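Local coordinates for Apc35852 (PDB 1U9C), which is of unknown function but belongs to the DJ-1/PfpI family, whose relatives include chaperones and cysteine proteases, at residues 46-51 / 78-83; 82-87 / 108-113. One frame throughout, in Å; residues are numbered along the deposited sequence.

Contact 1: 46-51 / 78-83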
loop_
_atom_site.group_PDB
_atom_site.type_symbol
_atom_site.label_atom_id
_atom_site.label_comp_id
_atom_site.label_asym_id
_atom_site.label_seq_id
_atom_site.Cartn_x
_atom_site.Cartn_y
_atom_site.Cartn_z
ATOM N N LYS A 46 4.976 -12.406 3.991
ATOM C CA LYS A 46 4.098 -12.415 5.158
ATOM C C LYS A 46 2.922 -11.530 4.857
ATOM O O LYS A 46 3.062 -10.347 4.488
ATOM C CB LYS A 46 4.771 -11.877 6.426
ATOM C CG LYS A 46 3.814 -11.925 7.627
ATOM C CD LYS A 46 4.447 -11.693 8.956
ATOM C CE LYS A 46 3.456 -11.780 10.060
ATOM N NZ LYS A 46 4.141 -11.723 11.403
ATOM N N VAL A 47 1.733 -12.082 4.952
ATOM C CA VAL A 47 0.482 -11.380 4.701
ATOM C C VAL A 47 -0.186 -10.934 5.977
ATOM O O VAL A 47 -0.612 -11.762 6.746
ATOM C CB VAL A 47 -0.491 -12.266 3.867
ATOM C CG1 VAL A 47 -1.735 -11.496 3.534
ATOM C CG2 VAL A 47 0.171 -12.763 2.572
ATOM N N ALA A 48 -0.166 -9.645 6.237
ATOM C CA ALA A 48 -0.738 -9.049 7.415
ATOM C C ALA A 48 -1.864 -8.081 7.085
ATOM O O ALA A 48 -1.965 -7.538 5.981
ATOM C CB ALA A 48 0.332 -8.354 8.259
ATOM N N SER A 49 -2.694 -7.859 8.074
ATOM C CA SER A 49 -3.678 -6.776 8.027
ATOM C C SER A 49 -3.669 -6.071 9.362
ATOM O O SER A 49 -3.094 -6.518 10.346
ATOM C CB SER A 49 -5.043 -7.272 7.590
ATOM O OG SER A 49 -5.601 -8.134 8.602
ATOM N N ILE A 50 -4.339 -4.927 9.425
ATOM C CA ILE A 50 -4.420 -4.198 10.679
ATOM C C ILE A 50 -4.999 -5.103 11.780
ATOM O O ILE A 50 -4.490 -5.119 12.934
ATOM C CB ILE A 50 -5.245 -2.923 10.446
ATOM C CG1 ILE A 50 -4.597 -1.972 9.456
ATOM C CG2 ILE A 50 -5.568 -2.259 11.823
ATOM C CD1 ILE A 50 -3.209 -1.501 9.791
ATOM N N GLN A 51 -6.080 -5.825 11.487
ATOM C CA GLN A 51 -6.752 -6.657 12.477
ATOM C C GLN A 51 -6.434 -8.113 12.509
ATOM O O GLN A 51 -6.737 -8.775 13.505
ATOM C CB GLN A 51 -8.259 -6.558 12.291
ATOM C CG GLN A 51 -8.789 -5.122 12.382
ATOM C CD GLN A 51 -8.773 -4.595 13.746
ATOM O OE1 GLN A 51 -7.691 -4.271 14.295
ATOM N NE2 GLN A 51 -9.967 -4.482 14.343
ATOM N N HIS A 78 -7.065 -15.434 6.094
ATOM C CA HIS A 78 -6.440 -15.754 7.375
ATOM C C HIS A 78 -5.139 -15.008 7.553
ATOM O O HIS A 78 -4.073 -15.552 7.763
ATOM C CB HIS A 78 -6.251 -17.293 7.539
ATOM C CG HIS A 78 -5.604 -17.950 6.368
ATOM N ND1 HIS A 78 -6.313 -18.689 5.439
ATOM C CD2 HIS A 78 -4.321 -17.925 5.940
ATOM C CE1 HIS A 78 -5.475 -19.089 4.493
ATOM N NE2 HIS A 78 -4.266 -18.668 4.778
ATOM N N THR A 79 -5.257 -13.672 7.514
ATOM C CA THR A 79 -4.071 -12.817 7.641
ATOM C C THR A 79 -3.553 -12.750 9.068
ATOM O O THR A 79 -4.316 -12.893 10.031
ATOM C CB THR A 79 -4.344 -11.405 7.100
ATOM O OG1 THR A 79 -5.333 -10.753 7.917
ATOM C CG2 THR A 79 -4.839 -11.442 5.691
ATOM N N ALA A 80 -2.278 -12.433 9.189
ATOM C CA ALA A 80 -1.669 -12.123 10.477
ATOM C C ALA A 80 -2.081 -10.730 10.928
ATOM O O ALA A 80 -2.279 -9.845 10.112
ATOM C CB ALA A 80 -0.168 -12.210 10.364
ATOM N N ARG A 81 -2.168 -10.500 12.232
ATOM C CA ARG A 81 -2.422 -9.194 12.749
ATOM C C ARG A 81 -1.114 -8.446 12.840
ATOM O O ARG A 81 -0.200 -8.867 13.542
ATOM C CB ARG A 81 -3.037 -9.331 14.123
ATOM C CG ARG A 81 -3.391 -8.041 14.779
ATOM C CD ARG A 81 -4.200 -8.230 16.063
ATOM N NE ARG A 81 -3.541 -9.054 17.065
ATOM C CZ ARG A 81 -2.786 -8.580 18.056
ATOM N NH1 ARG A 81 -2.605 -7.278 18.200
ATOM N NH2 ARG A 81 -2.224 -9.409 18.945
ATOM N N LEU A 82 -1.012 -7.282 12.219
ATOM C CA LEU A 82 0.221 -6.545 12.216
ATOM C C LEU A 82 0.675 -6.273 13.655
ATOM O O LEU A 82 -0.090 -5.833 14.465
ATOM C CB LEU A 82 0.012 -5.208 11.529
ATOM C CG LEU A 82 1.247 -4.343 11.317
ATOM C CD1 LEU A 82 2.200 -5.014 10.405
ATOM C CD2 LEU A 82 0.827 -2.966 10.899
ATOM N N SER A 83 1.963 -6.438 13.878
ATOM C CA SER A 83 2.632 -6.222 15.202
ATOM C C SER A 83 3.825 -5.322 15.009
ATOM O O SER A 83 4.433 -5.267 13.963
ATOM C CB SER A 83 3.119 -7.580 15.716
ATOM O OG SER A 83 3.941 -7.491 16.833
HETATM O O HOH W 1 2.201 -10.107 12.831
HETATM O O HOH W 2 -2.393 -4.294 14.357
#
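Ser-49 and Thr-79 meet hydroxyl to hydroxyl at the start of strand 80-81, on the side of the sheet where Ser-49 points, and Ser-49 OG donates to Thr-79 OG1 at 2.7 Å. In both residues the oxygen sits between the backbone N and the carbonyl carbon (chi1 68° and 65°), which turns them toward each other. Thr-79 OG1 also bonds Gly-53 O, and Ser-49 OG bonds Asn-14 ND2. The threonine methyl, CG2, instead meets Val-47 CG1 at 3.8 Å, the two side chains crossing at about a right angle, so its polar and apolar arms serve different neighbours.

On the other face the bumps are small and the hollows shallow. Ala-48 and Ala-80 lie side by side. The small Ala-80 suits its place, for the extended Lys-46 passes over it, CE 3.7 Å from Ala-80 CB, on the way to its salt-bridge partner, Asp-86. Leu-82 fills the next hollow by forking: CD1 faces Ala-48 CB while CD2 meets Ile-50 CD1, each pair 4.4 Å apart. Back on the Ser-49 side, the Arg-81 methylenes rest against the backbone oxygens of Ile-50 and Gln-51.

Between the faces the parallel strands are joined by Ala-80 N to Val-47 O (3.0 Å), Ser-49 N to Ala-80 O (2.9 Å), and Leu-82 N to Ser-49 O (2.9 Å). This ladder closes the beta-alpha-beta unit of strand 44-49, helix 70-75 and strand 80-81. The chemistry is consistent with a short edge strand held mainly by backbone bonds, with a hydroxyl pair at its start and leucine packing at its exit.

Contact 2: 82-87 / 108-113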
loop_
_atom_site.group_PDB
_atom_site.type_symbol
_atom_site.label_atom_id
_atom_site.label_comp_id
_atom_site.label_asym_id
_atom_site.label_seq_id
_atom_site.Cartn_x
_atom_site.Cartn_y
_atom_site.Cartn_z
ATOM N N LEU A 82 -1.012 -7.282 12.219
ATOM C CA LEU A 82 0.221 -6.545 12.216
ATOM C C LEU A 82 0.675 -6.273 13.655
ATOM O O LEU A 82 -0.090 -5.833 14.465
ATOM C CB LEU A 82 0.012 -5.208 11.529
ATOM C CG LEU A 82 1.247 -4.343 11.317
ATOM C CD1 LEU A 82 2.200 -5.014 10.405
ATOM C CD2 LEU A 82 0.827 -2.966 10.899
ATOM N N SER A 83 1.963 -6.438 13.878
ATOM C CA SER A 83 2.632 -6.222 15.202
ATOM C C SER A 83 3.825 -5.322 15.009
ATOM O O SER A 83 4.433 -5.267 13.963
ATOM C CB SER A 83 3.119 -7.580 15.716
ATOM O OG SER A 83 3.941 -7.491 16.833
ATOM N N LYS A 84 4.246 -4.675 16.112
ATOM C CA LYS A 84 5.548 -3.987 16.099
ATOM C C LYS A 84 6.723 -4.926 15.843
ATOM O O LYS A 84 7.726 -4.506 15.282
ATOM C CB LYS A 84 5.755 -3.175 17.357
ATOM C CG LYS A 84 4.793 -2.042 17.466
ATOM C CD LYS A 84 5.105 -1.072 18.617
ATOM C CE LYS A 84 4.071 0.076 18.620
ATOM N NZ LYS A 84 4.056 0.820 19.905
ATOM N N ASP A 85 6.549 -6.220 16.116
ATOM C CA ASP A 85 7.561 -7.230 15.767
ATOM C C ASP A 85 7.843 -7.266 14.245
ATOM O O ASP A 85 8.905 -7.626 13.781
ATOM C CB ASP A 85 7.132 -8.633 16.254
ATOM C CG ASP A 85 7.099 -8.770 17.751
ATOM O OD1 ASP A 85 7.719 -7.935 18.432
ATOM O OD2 ASP A 85 6.477 -9.695 18.320
ATOM N N ASP A 86 6.828 -6.931 13.456
ATOM C CA ASP A 86 6.973 -6.881 11.971
ATOM C C ASP A 86 7.805 -5.731 11.459
ATOM O O ASP A 86 8.047 -5.625 10.247
ATOM C CB ASP A 86 5.609 -6.851 11.310
ATOM C CG ASP A 86 4.801 -8.082 11.611
ATOM O OD1 ASP A 86 5.305 -9.241 11.572
ATOM O OD2 ASP A 86 3.564 -7.961 11.857
ATOM N N ALA A 87 8.307 -4.878 12.398
ATOM C CA ALA A 87 9.187 -3.786 12.023
ATOM C C ALA A 87 10.548 -4.255 11.599
ATOM O O ALA A 87 11.256 -3.497 10.944
ATOM C CB ALA A 87 9.352 -2.814 13.164
ATOM N N ASN A 108 -2.894 4.638 12.453
ATOM C CA ASN A 108 -2.578 3.399 13.169
ATOM C C ASN A 108 -1.159 3.460 13.711
ATOM O O ASN A 108 -0.206 3.548 12.940
ATOM C CB ASN A 108 -2.746 2.206 12.265
ATOM C CG ASN A 108 -2.523 0.937 12.982
ATOM O OD1 ASN A 108 -1.379 0.594 13.215
ATOM N ND2 ASN A 108 -3.580 0.309 13.510
ATOM N N GLU A 109 -1.039 3.458 15.025
ATOM C CA GLU A 109 0.283 3.607 15.606
ATOM C C GLU A 109 1.243 2.470 15.311
ATOM O O GLU A 109 2.450 2.711 15.222
ATOM C CB GLU A 109 0.199 3.816 17.119
ATOM C CG GLU A 109 -0.377 2.632 17.905
ATOM C CD GLU A 109 0.677 1.634 18.366
ATOM O OE1 GLU A 109 1.856 2.037 18.528
ATOM O OE2 GLU A 109 0.327 0.438 18.545
ATOM N N THR A 110 0.734 1.258 15.208
ATOM C CA THR A 110 1.571 0.089 14.848
ATOM C C THR A 110 2.142 0.274 13.462
ATOM O O THR A 110 3.345 0.124 13.243
ATOM C CB THR A 110 0.778 -1.205 14.905
ATOM O OG1 THR A 110 0.124 -1.340 16.211
ATOM C CG2 THR A 110 1.656 -2.416 14.699
ATOM N N LEU A 111 1.323 0.623 12.496
ATOM C CA LEU A 111 1.824 0.810 11.136
ATOM C C LEU A 111 2.808 1.984 11.074
ATOM O O LEU A 111 3.791 1.909 10.354
ATOM C CB LEU A 111 0.643 0.960 10.145
ATOM C CG LEU A 111 1.026 1.168 8.680
ATOM C CD1 LEU A 111 1.771 -0.017 8.152
ATOM C CD2 LEU A 111 -0.257 1.396 7.846
ATOM N N GLN A 112 2.532 3.068 11.804
ATOM C CA GLN A 112 3.468 4.206 11.818
ATOM C C GLN A 112 4.824 3.768 12.350
ATOM O O GLN A 112 5.857 4.124 11.800
ATOM C CB GLN A 112 2.928 5.346 12.665
ATOM C CG GLN A 112 1.775 6.155 12.040
ATOM C CD GLN A 112 1.163 7.093 13.050
ATOM O OE1 GLN A 112 1.714 7.310 14.135
ATOM N NE2 GLN A 112 -0.009 7.593 12.719
ATOM N N TYR A 113 4.800 2.976 13.401
ATOM C CA TYR A 113 6.026 2.479 13.995
ATOM C C TYR A 113 6.798 1.562 13.050
ATOM O O TYR A 113 7.990 1.683 12.860
ATOM C CB TYR A 113 5.684 1.707 15.263
ATOM C CG TYR A 113 6.925 1.185 15.923
ATOM C CD1 TYR A 113 7.615 1.964 16.841
ATOM C CD2 TYR A 113 7.395 -0.074 15.659
ATOM C CE1 TYR A 113 8.767 1.490 17.454
ATOM C CE2 TYR A 113 8.558 -0.544 16.242
ATOM C CZ TYR A 113 9.225 0.238 17.150
ATOM O OH TYR A 113 10.378 -0.256 17.747
#
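Lys-84 NZ reaches Glu-109 OE1 at 2.9 Å, a salt bridge whose hydrogen bond is weak, the two side chains crossing at about a right angle. The other carboxylate oxygen, OE2, accepts a hydrogen bond from Thr-110 OG1, met from well above the carboxylate plane, which helps to fix the acid's turn. Long and extended beyond CG, the lysine lays its methylenes on Tyr-113. There CD stands over one face of the ring, 4.0 Å from its centroid and 18° off the normal, in a CH-pi contact. Ala-87 CB approaches Tyr-113 CE2 obliquely at 3.9 Å, small enough to let the ring come close. With an alanine in place of Tyr-113, Lys-84 and Ala-87 would probably lose the surface they rest on, and the lysine would be freer to swing away from Glu-109.

Deeper in, with Thr-110 OG1 turned to Glu-109 (chi1 -53°), CG2 lies anti to the backbone N and meets the chain at Ser-83 C, 3.6 Å away. Beside it Leu-82 CD2 packs on Leu-111 CB at 4.0 Å. Both backbones are braced: Asn-108 OD1 caps helix 109-120 by accepting from Leu-111 N, while Ser-83 OG accepts from Asp-85 N in an ST turn. The contact thus holds the loop, with its 3-10 segment 84-87, to the N-terminal end of helix 109-120 by apolar packing, the ion pair at its exposed margin probably adding modest attraction.

Both contacts are partly buried, their centres about 10 Å apart. Buried residues carry each (Ala-48, Ser-49, Thr-79 and Leu-82 in contact 1; Leu-82, Ala-87 and Leu-111 in contact 2), with Arg-81 and Gln-51, and Lys-84 and Glu-109, at their exposed sides. Contact 1 rests on backbone hydrogen bonds between neighbouring strands; in contact 2 the loop is attached to helix 109-120 through side-chain packing, with no backbone-to-backbone hydrogen bond between the segments. Leu-82 serves both: its N bonds Ser-49 and its branches touch Ala-48 and Ile-50 in contact 1, while its side chain packs on the helix in contact 2. Lys-46 of contact 1 also forms a salt bridge with buried Asp-86 on 82-87.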